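Local coordinates for protein Ufm1-specific protease (Caenorhabditis elegans, PDB 5EJJ) that is a thiol protease that cleaves the peptide bond at the C-terminal glycine of the ubiquitin-like modifier UFM1, and helps localise odorant receptors to olfactory cilia, at residues D56-E59 / S60-Q63; E314-N317 / Y318-R321. All coordinates share one frame; numbering follows the deposited sequence.

Interaction 1: residues D56-E59 / S60-Q63; sequences DLTE and SNRQ
An N-cap opens helix 59-68 in the N-terminal MPN domain, where Thr-58 meets Asn-61 as the chain leaves the loop that follows strand 45-53. Thr-58 OG1 accepts from Asn-61 N at 3.2 Å, N-H...O angle 153°, standing in for the carbonyl that a preceding turn would supply. The torsion explains it: OG1 sits between the backbone N and the carbonyl carbon (chi1 55°), which turns it over the first turn while CG2 lies on the other side of the backbone N. The carbonyl of Thr-58 starts the regular ladder, receiving Arg-62 N at 3.1 Å, and Gln-63 N follows on Glu-59 O. Just before the cap, the backbone of Asp-56 touches the new helix, its O lying 3.5 Å from Asn-61 CB; Asp-56 OD1 forms a salt bridge with Arg-321 of helix 312-325, which Asn-61 also touches.

One residue further on, Glu-59 and Arg-62 lie alongside each other, pointing the same way. Arg-62 grips one carboxylate oxygen side-on with two nitrogens, NE 2.8 Å and NH2 2.6 Å from Glu-59 OE2, the carboxylate and guanidinium planes turned 31° apart. NE comes nearly along the C-O axis, NH2 on the syn side. The bend of the arginine at chi3 brings its edge back to the acid, while NH1 pairs with Glu-66 one turn on. With an alanine in place of Arg-62, Glu-59 and Glu-66 would probably both lose their cationic mate, and the Glu-59 carboxylate would be freer to turn. The second oxygen, Glu-59 OE1, has a weak bond from Gln-63 NE2 at 2.8 Å, the amide plane steeply tilted against the carboxylate.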
loop_
_atom_site.group_PDB
_atom_site.type_symbol
_atom_site.label_atom_id
_atom_site.label_comp_id
_atom_site.label_asym_id
_atom_site.label_seq_id
_atom_site.Cartn_x
_atom_site.Cartn_y
_atom_site.Cartn_z
ATOM N N ASP A 56 -22.878 8.583 -8.068
ATOM C CA ASP A 56 -22.316 7.598 -7.163
ATOM C C ASP A 56 -22.676 7.811 -5.704
ATOM O O ASP A 56 -22.218 7.061 -4.849
ATOM C CB ASP A 56 -20.804 7.547 -7.336
ATOM C CG ASP A 56 -20.387 7.449 -8.804
ATOM O OD1 ASP A 56 -20.514 6.343 -9.398
ATOM O OD2 ASP A 56 -19.927 8.479 -9.357
ATOM N N LEU A 57 -23.504 8.809 -5.407
ATOM C CA LEU A 57 -23.966 8.997 -4.029
ATOM C C LEU A 57 -25.149 8.097 -3.684
ATOM O O LEU A 57 -26.008 8.468 -2.876
ATOM C CB LEU A 57 -24.309 10.452 -3.739
ATOM C CG LEU A 57 -23.087 11.362 -3.804
ATOM C CD1 LEU A 57 -23.494 12.817 -3.748
ATOM C CD2 LEU A 57 -22.112 11.047 -2.684
ATOM N N THR A 58 -25.166 6.913 -4.302
ATOM C CA THR A 58 -26.157 5.873 -4.060
ATOM C C THR A 58 -25.857 5.090 -2.789
ATOM O O THR A 58 -24.700 4.867 -2.450
ATOM C CB THR A 58 -26.148 4.850 -5.207
ATOM O OG1 THR A 58 -24.827 4.324 -5.373
ATOM C CG2 THR A 58 -26.571 5.491 -6.508
ATOM N N GLU A 59 -26.907 4.647 -2.109
ATOM C CA GLU A 59 -26.776 3.704 -1.000
ATOM C C GLU A 59 -26.000 2.449 -1.388
ATOM O O GLU A 59 -25.351 1.834 -0.548
ATOM C CB GLU A 59 -28.149 3.295 -0.476
ATOM C CG GLU A 59 -28.377 3.627 0.984
ATOM C CD GLU A 59 -27.880 2.532 1.922
ATOM O OE1 GLU A 59 -28.405 1.397 1.837
ATOM O OE2 GLU A 59 -26.971 2.806 2.743
ATOM N N SER A 60 -26.077 2.066 -2.659
ATOM C CA SER A 60 -25.350 0.884 -3.146
ATOM C C SER A 60 -23.844 1.077 -3.047
ATOM O O SER A 60 -23.123 0.167 -2.622
ATOM C CB SER A 60 -25.720 0.548 -4.595
ATOM O OG SER A 60 -27.122 0.641 -4.788
ATOM N N ASN A 61 -23.376 2.261 -3.442
ATOM C CA ASN A 61 -21.952 2.556 -3.382
ATOM C C ASN A 61 -21.487 2.834 -1.963
ATOM O O ASN A 61 -20.347 2.553 -1.633
ATOM C CB ASN A 61 -21.547 3.682 -4.348
ATOM C CG ASN A 61 -21.377 3.181 -5.794
ATOM O OD1 ASN A 61 -21.137 1.991 -6.019
ATOM N ND2 ASN A 61 -21.506 4.088 -6.776
ATOM N N ARG A 62 -22.366 3.357 -1.119
ATOM C CA ARG A 62 -21.977 3.606 0.255
ATOM C C ARG A 62 -21.611 2.277 0.878
ATOM O O ARG A 62 -20.576 2.139 1.513
ATOM C CB ARG A 62 -23.094 4.279 1.052
ATOM C CG ARG A 62 -22.624 4.894 2.360
ATOM C CD ARG A 62 -23.762 5.120 3.387
ATOM N NE ARG A 62 -24.615 3.939 3.628
ATOM C CZ ARG A 62 -24.220 2.770 4.159
ATOM N NH1 ARG A 62 -22.957 2.551 4.526
ATOM N NH2 ARG A 62 -25.106 1.791 4.316
ATOM N N GLN A 63 -22.462 1.285 0.668
ATOM C CA GLN A 63 -22.220 -0.050 1.192
ATOM C C GLN A 63 -20.998 -0.699 0.567
ATOM O O GLN A 63 -20.318 -1.490 1.218
ATOM C CB GLN A 63 -23.418 -0.950 0.938
ATOM C CG GLN A 63 -24.696 -0.515 1.604
ATOM C CD GLN A 63 -25.858 -1.393 1.198
ATOM O OE1 GLN A 63 -25.676 -2.417 0.524
ATOM N NE2 GLN A 63 -27.062 -1.001 1.600
#

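Interaction 2: residues E314-N317 / Y318-R321; sequences EQRN and YRIR
Arg-319 folds back along the helix onto Arg-316, the closer-packed part of this contact. Bends at chi2 and chi3 (143° and 55°) lay the Arg-319 guanidinium against the backbone, with Arg-316 CA over one face and NH1 3.3 Å from that CA. Arg-316 CG lies 3.5 Å from Arg-319 NH2. The two side chains cross at about a right angle, their guanidinium planes 84° apart, with Arg-316 NE 5.6 Å from Arg-319 NH2; Arg-336 brings a further like charge near Arg-319. Beneath them runs the alpha-helical ladder of helix 312-325: Arg-319 N to Gln-315 O is 2.9 Å and nearly straight, Ile-320 N gives to Arg-316 O, and Arg-321 N reaches Asn-317 O from above the carbonyl plane. Tyr-318 CB rests 3.2 Å from Gln-315 O, and its ring, carried off with CG anti to the backbone N, meets Trp-310 edge-to-face and touches Phe-64.

Ile-320 CD1 packs 3.3 Å from Arg-316 O but meets the Arg-316 guanidinium more loosely, over one face near its rim, 4.0 Å from NH2. On the solvent side, Asn-317 is exposed, and the exposed Arg-321 side chain leads away to a salt bridge with Asp-56.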
loop_
_atom_site.group_PDB
_atom_site.type_symbol
_atom_site.label_atom_id
_atom_site.label_comp_id
_atom_site.label_asym_id
_atom_site.label_seq_id
_atom_site.Cartn_x
_atom_site.Cartn_y
_atom_site.Cartn_z
ATOM N N GLU A 314 -11.662 -5.828 -18.911
ATOM C CA GLU A 314 -12.760 -5.610 -17.988
ATOM C C GLU A 314 -12.205 -5.354 -16.587
ATOM O O GLU A 314 -12.796 -4.615 -15.800
ATOM C CB GLU A 314 -13.714 -6.801 -18.015
ATOM C CG GLU A 314 -14.628 -6.815 -19.226
ATOM C CD GLU A 314 -15.393 -8.115 -19.368
ATOM O OE1 GLU A 314 -14.928 -9.147 -18.810
ATOM O OE2 GLU A 314 -16.465 -8.096 -20.027
ATOM N N GLN A 315 -11.054 -5.954 -16.299
ATOM C CA GLN A 315 -10.355 -5.702 -15.056
ATOM C C GLN A 315 -9.813 -4.279 -14.974
ATOM O O GLN A 315 -10.028 -3.589 -13.978
ATOM C CB GLN A 315 -9.242 -6.712 -14.859
ATOM C CG GLN A 315 -9.765 -8.125 -14.701
ATOM C CD GLN A 315 -8.734 -9.060 -14.107
ATOM O OE1 GLN A 315 -7.911 -8.655 -13.280
ATOM N NE2 GLN A 315 -8.770 -10.321 -14.523
ATOM N N ARG A 316 -9.119 -3.838 -16.015
ATOM C CA ARG A 316 -8.621 -2.466 -16.069
ATOM C C ARG A 316 -9.727 -1.453 -15.813
ATOM O O ARG A 316 -9.514 -0.464 -15.123
ATOM C CB ARG A 316 -7.978 -2.168 -17.427
ATOM C CG ARG A 316 -6.769 -1.216 -17.359
ATOM C CD ARG A 316 -6.230 -0.865 -18.749
ATOM N NE ARG A 316 -6.863 0.335 -19.285
ATOM C CZ ARG A 316 -6.256 1.517 -19.342
ATOM N NH1 ARG A 316 -4.997 1.627 -18.911
ATOM N NH2 ARG A 316 -6.895 2.579 -19.837
ATOM N N ASN A 317 -10.908 -1.697 -16.369
ATOM C CA ASN A 317 -12.015 -0.753 -16.220
ATOM C C ASN A 317 -12.513 -0.677 -14.785
ATOM O O ASN A 317 -13.041 0.360 -14.342
ATOM C CB ASN A 317 -13.177 -1.143 -17.134
ATOM C CG ASN A 317 -12.969 -0.709 -18.562
ATOM O OD1 ASN A 317 -11.864 -0.320 -18.955
ATOM N ND2 ASN A 317 -14.038 -0.771 -19.356
ATOM N N TYR A 318 -12.351 -1.801 -14.083
ATOM C CA TYR A 318 -12.749 -1.956 -12.694
ATOM C C TYR A 318 -11.741 -1.222 -11.829
ATOM O O TYR A 318 -12.104 -0.463 -10.914
ATOM C CB TYR A 318 -12.718 -3.427 -12.345
ATOM C CG TYR A 318 -13.229 -3.771 -10.970
ATOM C CD1 TYR A 318 -14.595 -3.692 -10.672
ATOM C CD2 TYR A 318 -12.355 -4.211 -9.981
ATOM C CE1 TYR A 318 -15.076 -4.024 -9.422
ATOM C CE2 TYR A 318 -12.820 -4.550 -8.727
ATOM C CZ TYR A 318 -14.187 -4.460 -8.451
ATOM O OH TYR A 318 -14.647 -4.794 -7.185
ATOM N N ARG A 319 -10.468 -1.462 -12.126
ATOM C CA ARG A 319 -9.405 -0.722 -11.492
ATOM C C ARG A 319 -9.652 0.782 -11.628
ATOM O O ARG A 319 -9.564 1.525 -10.654
ATOM C CB ARG A 319 -8.059 -1.141 -12.055
ATOM C CG ARG A 319 -7.294 -2.013 -11.100
ATOM C CD ARG A 319 -6.518 -3.092 -11.809
ATOM N NE ARG A 319 -5.634 -2.535 -12.817
ATOM C CZ ARG A 319 -5.503 -3.007 -14.053
ATOM N NH1 ARG A 319 -6.209 -4.065 -14.454
ATOM N NH2 ARG A 319 -4.657 -2.410 -14.894
ATOM N N ILE A 320 -10.008 1.235 -12.822
ATOM C CA ILE A 320 -10.291 2.657 -13.008
ATOM C C ILE A 320 -11.496 3.086 -12.171
ATOM O O ILE A 320 -11.473 4.115 -11.499
ATOM C CB ILE A 320 -10.477 3.004 -14.508
ATOM C CG1 ILE A 320 -9.115 3.155 -15.166
ATOM C CG2 ILE A 320 -11.277 4.290 -14.689
ATOM C CD1 ILE A 320 -9.060 2.538 -16.500
ATOM N N ARG A 321 -12.546 2.280 -12.206
ATOM C CA ARG A 321 -13.745 2.577 -11.447
ATOM C C ARG A 321 -13.378 2.700 -9.983
ATOM O O ARG A 321 -13.761 3.659 -9.305
ATOM C CB ARG A 321 -14.766 1.467 -11.655
ATOM C CG ARG A 321 -15.910 1.452 -10.668
ATOM C CD ARG A 321 -17.109 2.251 -11.148
ATOM N NE ARG A 321 -18.311 1.888 -10.392
ATOM C CZ ARG A 321 -19.217 2.766 -9.956
ATOM N NH1 ARG A 321 -19.060 4.071 -10.202
ATOM N NH2 ARG A 321 -20.277 2.340 -9.267
#

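In the fold
Both interactions are surface contacts and neither has a buried core: interaction 1 joins a loop to the first turn of helix 59-68 in the MPN domain, while interaction 2 lies wholly within helix 312-325 in the UfSP2-like N-terminal region. Their centres are about 18 Å apart. The loop before helix 59-68 reaches the other helix through Asp-56 OD1, 2.8 Å from Arg-321 NH1 in a salt bridge, and Asn-61 packs beside the same arginine. The chemistry follows place: interaction 1, at a helix beginning, combines a side-chain cap with an opposite-charge pair, whereas interaction 2, inside a helix, relies on backbone bonds and on arginine packing, with no salt bridge between its segments.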